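PDB 4Z48: uncharacterized protein TP-0789 domain-containing protein from Desulfovibrio piger ATCC 29098, which is of unknown function but, as a LolA-like member of the DUF1329 family, may bind lipid or lipoprotein in the cell envelope. Local coordinates for residues D23-S28 with S51-K56; S120-Q125 with T161-Q166; D131-L136 with L151-K156. All coordinates share one frame; numbering follows the deposited sequence.

Interaction 1: residues D23-S28 with S51-K56; sequences DTSQDS and SKHFGK
Gln26 and His53 meet where the outer ends of two neighbouring strands come together, and one carbonyl takes several donors. Gln26 O takes the backbone N-H of His53 at 2.8 Å in a nearly straight bond (171° at the hydrogen). The same oxygen lies at the edge of the imidazole, in its plane, where His53 ND1 adds a weak bond at 3.4 Å, and Lys52 CA approaches it as a C-H donor. With CG beside its own backbone N (chi1 -77°), the ring turns its edge toward the loop that leads into the strand. Asp23 OD2 stands at another point of the ring edge, 3.9 Å from His53 CE1, its carboxylate turned steeply to the ring. The amide end of Gln26, bent at chi2, crosses the histidine side chain at about a right angle and leaves NE2 3.8 Å from His53 CB.

Further along, Ser28 and Ser51 form a hydrogen-bonded antiparallel pair: Ser51 N gives to Ser28 O at 2.9 Å and Ser28 N to Ser51 O at 3.0 Å. Both hydroxyls lie on one face, joined by a water that touches Ser28 OG and, weakly, Ser51 OG. Asp27 and Lys52 make the non-hydrogen-bonded pair on the other face, their chains touching only near CB and CG.

The second shell fixes the loop. Asp23 OD1 accepts both Ser25 OG, at 2.7 Å on the syn lone pair, and Ser25 N, which closes an Asx turn. Asp27 is held by the backbone amides of Val232, Gly233 and Leu234, while Lys52 NZ bonds to Leu234 O and forms a salt bridge with Asp236. The whole is the open end of a beta hairpin, strands 27-38 and 41-54, within the LolA-like antiparallel beta fold.

Interaction 2: residues S120-Q125 with T161-Q166; sequences SNEDIQ and TQYSRQ
Glu122 and Thr161 mark the nearest approach of two backbones that stay well apart, their CA atoms 7.5 Å from each other, so side chains bridge the gap, one of them to a backbone N-H. Residues 121-124 follow a helical path without regular helix bonds, while 161-166 runs through a turn into strand 163-171 and rounds a corner at Ser164.

The carboxylate of Glu122 spans the gap on a chain extended beyond CG and spreads its two oxygens over consecutive residues. OE2 receives Gln162 N at 3.0 Å on its syn lone pair, with 162° at the hydrogen; OE1 stands 3.0 Å from Thr161 OG1. That threonine oxygen, set anti to its own nitrogen (chi1 175°), accepts Tyr163 N at 3.2 Å, making an ST turn that shapes the chain just where the glutamate grips it.

Beside this, Tyr163 OH donates to Asp123 OD1 at 2.8 Å, again on the syn lone pair, and the carboxylate lies nearly coplanar with the phenol ring, 11° apart. Gln162 CG sits 3.4 Å above the centre of one face of that ring. The other aspartate oxygen, OD2, takes Ser120 N from above the carboxylate plane at 2.8 Å and forms a salt bridge with Lys191, which also bonds to Ser120 OG. Lys191 would thus partly balance the negative charge gathered here.

Tyr182 meets the Tyr163 ring edge-to-face. The ST turn at Thr161-Tyr163, bound by Glu122, joins the loop after strand 101-104 to strand 163-171 of the LolA-like beta fold.

Interaction 3: residues D131-L136 with L151-K156; sequences DEYDYL and LERTPK
Tyr133 and Pro155 begin an antiparallel ladder that continues through Asp134 with Thr154, Tyr135 with Arg153 and Leu136 with Glu152, the short strands running at 155° to each other. Asp134 and Thr154 exchange two backbone bonds, Leu136 and Glu152 two more, and Glu132 O takes Lys156 N just before the Tyr133-Pro155 pair.

Arg153 carries the side-chain contact. Its chain, extended from CG to NE, lays the guanidinium flat on the Tyr133 ring, planes 3° apart and centres separated by 4.1 Å. Arg153 CD stands over the middle of the same ring face, 3.6 Å from the centroid, so a CH-pi contact adjoins the cation-pi stack. Meanwhile Arg153 CB meets Tyr135 at CE1, 3.5 Å away; these two side chains run alongside each other in the same direction. At their ends a water at the guanidinium edge, in its plane, donates to Tyr135 OH at 2.7 Å and accepts from Arg153 NH1 at 2.8 Å. Tyr135 OH also reaches Val130 O, while Arg153 bonds to Leu127 O through NH1 and to Gln166 OE1 through NE.

Lys156, extended beyond CG, lies across Asp134 at about a right angle. Its NZ makes a weak bond to Asp131 O at 3.2 Å and shares a water with Asp131 OD1. On the face of Asp134 and Thr154, another water links Asp134 OD2 to Pro155 O.

The buried arginine is therefore met by the Tyr133 face, Leu127 O, Gln166 OE1 and a water, which hold its rotation; with Arg177 close to NH1, these partners probably offset some mutual repulsion.

In the fold
Interactions 2 and 3 are direct neighbours, their centres about 13 Å apart: strands 146-155 and 163-171 lie side by side, and Gln166 O is 2.8 Å from Arg153 N, a probable hydrogen bond. Ser164 O and Tyr163 O also pack on Pro155, so the turn gripped in interaction 2 rests on the end of the hairpin of interaction 3, which falls between the two segments of interaction 2 in sequence. Interaction 1 touches neither: its nearest atoms lie about 8 Å from interaction 2, across the chain's centre, and about 13 Å from interaction 3. It joins the open end of a separate, earlier hairpin. No ligand site is established for any of the three.

Interaction 1: residues D23-S28 with S51-K56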
# COMPACT_ATOMS: atom_id res chain seq x y z
N ASP A 23 -9.97 -3.95 -8.31
CA ASP A 23 -10.16 -4.91 -7.22
C ASP A 23 -11.66 -5.15 -6.95
O ASP A 23 -12.28 -4.40 -6.19
CB ASP A 23 -9.42 -4.47 -5.95
CG ASP A 23 -9.50 -5.48 -4.81
OD1 ASP A 23 -9.90 -6.64 -5.07
OD2 ASP A 23 -9.19 -5.10 -3.64
N THR A 24 -12.22 -6.22 -7.54
CA THR A 24 -13.65 -6.57 -7.44
C THR A 24 -13.90 -7.57 -6.28
O THR A 24 -15.03 -8.02 -6.06
CB THR A 24 -14.11 -7.12 -8.79
OG1 THR A 24 -13.28 -8.23 -9.16
CG2 THR A 24 -14.09 -6.07 -9.91
N SER A 25 -12.85 -7.92 -5.55
CA SER A 25 -12.89 -8.90 -4.46
C SER A 25 -13.56 -8.39 -3.20
O SER A 25 -13.59 -7.18 -2.98
CB SER A 25 -11.49 -9.37 -4.10
OG SER A 25 -10.78 -8.45 -3.30
N GLN A 26 -14.01 -9.33 -2.33
CA GLN A 26 -14.58 -9.02 -1.01
C GLN A 26 -13.55 -9.33 0.08
O GLN A 26 -13.59 -8.71 1.14
CB GLN A 26 -15.89 -9.78 -0.76
CG GLN A 26 -17.13 -9.06 -1.33
CD GLN A 26 -17.32 -7.64 -0.81
OE1 GLN A 26 -17.12 -6.64 -1.54
NE2 GLN A 26 -17.67 -7.50 0.46
N ASP A 27 -12.63 -10.27 -0.18
CA ASP A 27 -11.56 -10.59 0.76
C ASP A 27 -10.38 -11.19 0.00
O ASP A 27 -10.50 -11.53 -1.17
CB ASP A 27 -12.06 -11.51 1.89
CG ASP A 27 -12.26 -12.98 1.55
OD1 ASP A 27 -11.36 -13.56 0.90
OD2 ASP A 27 -13.23 -13.57 2.04
N SER A 28 -9.23 -11.24 0.65
CA SER A 28 -8.03 -11.83 0.08
C SER A 28 -7.05 -12.33 1.14
O SER A 28 -7.02 -11.85 2.28
CB SER A 28 -7.30 -10.83 -0.83
OG SER A 28 -6.91 -9.68 -0.11
N SER A 51 -7.28 -9.72 4.30
CA SER A 51 -8.02 -8.47 4.07
C SER A 51 -9.45 -8.78 3.79
O SER A 51 -9.74 -9.84 3.25
CB SER A 51 -7.43 -7.66 2.91
OG SER A 51 -6.01 -7.66 2.93
N LYS A 52 -10.36 -7.87 4.16
CA LYS A 52 -11.77 -8.05 3.94
C LYS A 52 -12.45 -6.69 3.90
O LYS A 52 -12.11 -5.81 4.70
CB LYS A 52 -12.39 -8.96 5.02
CG LYS A 52 -13.84 -9.37 4.74
CD LYS A 52 -14.39 -10.25 5.84
CE LYS A 52 -15.82 -10.59 5.55
NZ LYS A 52 -16.35 -11.57 6.52
N HIS A 53 -13.39 -6.51 2.94
CA HIS A 53 -14.16 -5.28 2.79
C HIS A 53 -15.23 -5.21 3.85
O HIS A 53 -15.71 -6.25 4.33
CB HIS A 53 -14.76 -5.17 1.37
CG HIS A 53 -13.72 -4.75 0.38
ND1 HIS A 53 -12.81 -5.64 -0.13
CD2 HIS A 53 -13.39 -3.51 -0.04
CE1 HIS A 53 -12.00 -4.94 -0.92
NE2 HIS A 53 -12.29 -3.64 -0.87
N PHE A 54 -15.49 -3.98 4.32
CA PHE A 54 -16.45 -3.65 5.38
C PHE A 54 -17.16 -2.34 5.05
O PHE A 54 -16.74 -1.63 4.13
CB PHE A 54 -15.72 -3.51 6.75
CG PHE A 54 -15.37 -4.81 7.44
CD1 PHE A 54 -14.17 -5.46 7.17
CD2 PHE A 54 -16.23 -5.37 8.39
CE1 PHE A 54 -13.84 -6.65 7.83
CE2 PHE A 54 -15.89 -6.56 9.04
CZ PHE A 54 -14.70 -7.19 8.76
N GLY A 55 -18.19 -2.01 5.81
CA GLY A 55 -18.93 -0.76 5.64
C GLY A 55 -20.25 -0.88 4.92
O GLY A 55 -20.55 -1.91 4.30
N LYS A 56 -21.04 0.22 4.97
CA LYS A 56 -22.36 0.39 4.37
C LYS A 56 -22.40 -0.04 2.90
O LYS A 56 -23.37 -0.68 2.49
CB LYS A 56 -22.83 1.85 4.50
O HOH W 1 -4.57 -10.35 1.67

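Interaction 2: residues S120-Q125 with T161-Q166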
# COMPACT_ATOMS: atom_id res chain seq x y z
N SER A 120 6.55 3.15 4.69
CA SER A 120 6.11 3.83 5.90
C SER A 120 4.85 3.16 6.39
O SER A 120 4.23 2.44 5.61
CB SER A 120 5.85 5.30 5.63
OG SER A 120 7.05 6.00 5.33
N ASN A 121 4.42 3.41 7.65
CA ASN A 121 3.16 2.85 8.16
C ASN A 121 1.95 3.29 7.30
O ASN A 121 1.04 2.50 7.05
CB ASN A 121 2.94 3.25 9.63
CG ASN A 121 3.95 2.65 10.56
OD1 ASN A 121 4.39 1.52 10.36
ND2 ASN A 121 4.36 3.41 11.56
N GLU A 122 1.99 4.53 6.79
CA GLU A 122 0.89 5.02 5.95
C GLU A 122 0.83 4.33 4.58
O GLU A 122 -0.24 4.25 4.03
CB GLU A 122 0.93 6.55 5.78
CG GLU A 122 2.06 7.09 4.91
CD GLU A 122 1.91 8.57 4.60
OE1 GLU A 122 0.83 8.99 4.12
OE2 GLU A 122 2.89 9.31 4.83
N ASP A 123 1.96 3.78 4.09
CA ASP A 123 2.02 3.07 2.82
C ASP A 123 1.24 1.74 2.86
O ASP A 123 0.91 1.20 1.80
CB ASP A 123 3.47 2.81 2.41
CG ASP A 123 4.27 4.06 2.13
OD1 ASP A 123 3.68 5.08 1.73
OD2 ASP A 123 5.50 4.01 2.26
N ILE A 124 0.94 1.23 4.08
CA ILE A 124 0.24 -0.03 4.33
C ILE A 124 -1.30 0.14 4.25
O ILE A 124 -2.00 -0.85 4.08
CB ILE A 124 0.72 -0.59 5.70
CG1 ILE A 124 2.23 -0.98 5.65
CG2 ILE A 124 -0.12 -1.73 6.24
CD1 ILE A 124 2.73 -1.66 4.44
N GLN A 125 -1.83 1.37 4.28
CA GLN A 125 -3.28 1.61 4.10
C GLN A 125 -3.69 1.59 2.60
O GLN A 125 -2.83 1.41 1.74
CB GLN A 125 -3.68 2.95 4.72
CG GLN A 125 -3.33 3.07 6.20
CD GLN A 125 -3.18 4.51 6.63
OE1 GLN A 125 -3.04 5.45 5.83
NE2 GLN A 125 -3.15 4.70 7.93
N THR A 161 -0.30 13.26 5.78
CA THR A 161 0.59 12.44 4.93
C THR A 161 1.97 13.07 4.89
O THR A 161 2.10 14.27 5.08
CB THR A 161 -0.02 12.30 3.49
OG1 THR A 161 0.90 11.60 2.64
CG2 THR A 161 -0.37 13.63 2.85
N GLN A 162 3.00 12.27 4.64
CA GLN A 162 4.34 12.86 4.55
C GLN A 162 4.59 13.37 3.11
O GLN A 162 5.58 14.05 2.85
CB GLN A 162 5.40 11.80 4.93
CG GLN A 162 5.62 10.77 3.86
CD GLN A 162 6.44 9.61 4.32
OE1 GLN A 162 5.91 8.59 4.76
NE2 GLN A 162 7.77 9.74 4.21
N TYR A 163 3.71 13.00 2.17
CA TYR A 163 3.95 13.32 0.77
C TYR A 163 3.26 14.58 0.29
O TYR A 163 2.15 14.90 0.73
CB TYR A 163 3.55 12.15 -0.13
CG TYR A 163 4.09 10.82 0.32
CD1 TYR A 163 5.46 10.57 0.34
CD2 TYR A 163 3.23 9.81 0.77
CE1 TYR A 163 5.96 9.32 0.71
CE2 TYR A 163 3.73 8.57 1.19
CZ TYR A 163 5.09 8.34 1.18
OH TYR A 163 5.54 7.10 1.56
N SER A 164 3.93 15.30 -0.60
CA SER A 164 3.38 16.51 -1.20
C SER A 164 2.71 16.17 -2.52
O SER A 164 1.74 16.83 -2.91
CB SER A 164 4.47 17.55 -1.43
OG SER A 164 5.48 17.01 -2.26
N ARG A 165 3.24 15.14 -3.21
CA ARG A 165 2.71 14.73 -4.52
C ARG A 165 3.35 13.42 -4.94
O ARG A 165 4.45 13.06 -4.50
CB ARG A 165 2.94 15.85 -5.56
CG ARG A 165 4.11 15.69 -6.52
CD ARG A 165 4.40 16.97 -7.27
NE ARG A 165 5.84 17.13 -7.42
CZ ARG A 165 6.52 16.73 -8.49
NH1 ARG A 165 5.89 16.20 -9.52
NH2 ARG A 165 7.84 16.89 -8.53
N GLN A 166 2.61 12.67 -5.75
CA GLN A 166 3.00 11.39 -6.28
C GLN A 166 2.76 11.34 -7.78
O GLN A 166 1.66 11.65 -8.24
CB GLN A 166 2.23 10.24 -5.60
CG GLN A 166 2.50 10.19 -4.07
CD GLN A 166 1.60 9.20 -3.39
OE1 GLN A 166 0.69 8.62 -4.00
NE2 GLN A 166 1.87 8.95 -2.12

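Interaction 3: residues D131-L136 with L151-K156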
# COMPACT_ATOMS: atom_id res chain seq x y z
N ASP A 131 -10.95 9.91 -3.37
CA ASP A 131 -11.36 11.25 -2.93
C ASP A 131 -10.41 11.88 -1.87
O ASP A 131 -10.72 12.95 -1.33
CB ASP A 131 -12.82 11.22 -2.44
CG ASP A 131 -13.83 10.94 -3.55
OD1 ASP A 131 -13.76 11.61 -4.61
OD2 ASP A 131 -14.71 10.07 -3.35
N GLU A 132 -9.24 11.30 -1.66
CA GLU A 132 -8.29 11.93 -0.75
C GLU A 132 -7.31 12.82 -1.54
O GLU A 132 -6.54 13.57 -0.93
CB GLU A 132 -7.55 10.90 0.11
CG GLU A 132 -8.42 10.24 1.16
CD GLU A 132 -7.68 9.57 2.30
OE1 GLU A 132 -6.68 8.87 2.03
OE2 GLU A 132 -8.14 9.70 3.45
N TYR A 133 -7.42 12.82 -2.89
CA TYR A 133 -6.48 13.53 -3.77
C TYR A 133 -7.10 14.36 -4.88
O TYR A 133 -8.21 14.13 -5.31
CB TYR A 133 -5.57 12.48 -4.47
CG TYR A 133 -4.91 11.49 -3.54
CD1 TYR A 133 -5.54 10.29 -3.20
CD2 TYR A 133 -3.65 11.74 -3.00
CE1 TYR A 133 -4.94 9.38 -2.33
CE2 TYR A 133 -3.04 10.83 -2.14
CZ TYR A 133 -3.69 9.66 -1.79
OH TYR A 133 -3.10 8.77 -0.93
N ASP A 134 -6.30 15.29 -5.40
CA ASP A 134 -6.51 16.07 -6.62
C ASP A 134 -5.63 15.44 -7.69
O ASP A 134 -4.49 15.09 -7.40
CB ASP A 134 -6.13 17.54 -6.39
CG ASP A 134 -7.08 18.23 -5.44
OD1 ASP A 134 -8.30 18.17 -5.67
OD2 ASP A 134 -6.60 18.79 -4.44
N TYR A 135 -6.13 15.29 -8.89
CA TYR A 135 -5.39 14.62 -9.96
C TYR A 135 -5.00 15.52 -11.09
O TYR A 135 -5.63 16.54 -11.32
CB TYR A 135 -6.22 13.44 -10.51
CG TYR A 135 -6.55 12.44 -9.43
CD1 TYR A 135 -5.63 11.47 -9.04
CD2 TYR A 135 -7.75 12.52 -8.72
CE1 TYR A 135 -5.91 10.60 -8.00
CE2 TYR A 135 -8.04 11.64 -7.69
CZ TYR A 135 -7.11 10.68 -7.33
OH TYR A 135 -7.35 9.81 -6.29
N LEU A 136 -3.99 15.09 -11.84
CA LEU A 136 -3.60 15.74 -13.08
C LEU A 136 -3.05 14.68 -14.08
O LEU A 136 -1.97 14.11 -13.87
CB LEU A 136 -2.62 16.88 -12.81
CG LEU A 136 -2.16 17.78 -13.95
CD1 LEU A 136 -3.32 18.59 -14.54
CD2 LEU A 136 -1.06 18.71 -13.45
N LEU A 151 0.00 9.85 -14.33
CA LEU A 151 -1.03 10.41 -13.46
C LEU A 151 -0.42 10.97 -12.21
O LEU A 151 0.16 10.21 -11.41
CB LEU A 151 -2.06 9.30 -13.05
CG LEU A 151 -3.26 9.79 -12.21
CD1 LEU A 151 -4.09 10.84 -12.97
CD2 LEU A 151 -4.16 8.63 -11.83
N GLU A 152 -0.52 12.29 -12.04
CA GLU A 152 -0.04 12.94 -10.83
C GLU A 152 -1.19 13.04 -9.86
O GLU A 152 -2.31 13.37 -10.28
CB GLU A 152 0.52 14.34 -11.11
CG GLU A 152 1.80 14.36 -11.93
CD GLU A 152 2.57 15.68 -11.92
OE1 GLU A 152 2.24 16.57 -11.11
OE2 GLU A 152 3.53 15.79 -12.71
N ARG A 153 -0.93 12.79 -8.58
CA ARG A 153 -1.95 12.97 -7.56
C ARG A 153 -1.34 13.73 -6.39
O ARG A 153 -0.20 13.49 -6.03
CB ARG A 153 -2.63 11.65 -7.14
CG ARG A 153 -1.88 10.75 -6.19
CD ARG A 153 -2.74 9.57 -5.82
NE ARG A 153 -2.01 8.68 -4.93
CZ ARG A 153 -2.43 7.49 -4.54
NH1 ARG A 153 -3.59 7.01 -4.99
NH2 ARG A 153 -1.69 6.75 -3.73
N THR A 154 -2.06 14.74 -5.90
CA THR A 154 -1.64 15.61 -4.81
C THR A 154 -2.64 15.41 -3.69
O THR A 154 -3.84 15.46 -3.95
CB THR A 154 -1.56 17.08 -5.31
OG1 THR A 154 -0.67 17.15 -6.41
CG2 THR A 154 -1.04 18.03 -4.26
N PRO A 155 -2.20 15.23 -2.43
CA PRO A 155 -3.18 15.08 -1.35
C PRO A 155 -3.97 16.36 -1.16
O PRO A 155 -3.42 17.47 -1.26
CB PRO A 155 -2.32 14.77 -0.12
CG PRO A 155 -0.98 15.37 -0.42
CD PRO A 155 -0.82 15.15 -1.91
N LYS A 156 -5.27 16.20 -0.93
CA LYS A 156 -6.16 17.34 -0.64
C LYS A 156 -5.71 18.01 0.65
O LYS A 156 -5.16 17.35 1.54
CB LYS A 156 -7.61 16.85 -0.49
CG LYS A 156 -8.22 16.42 -1.80
CD LYS A 156 -9.72 16.29 -1.71
CE LYS A 156 -10.32 15.98 -3.07
NZ LYS A 156 -11.74 15.57 -2.92
O HOH W 2 -12.76 14.30 -5.14
O HOH W 3 -4.02 19.19 -3.95
O HOH W 4 -2.06 16.30 -8.86
O HOH W 5 -5.95 7.51 -6.41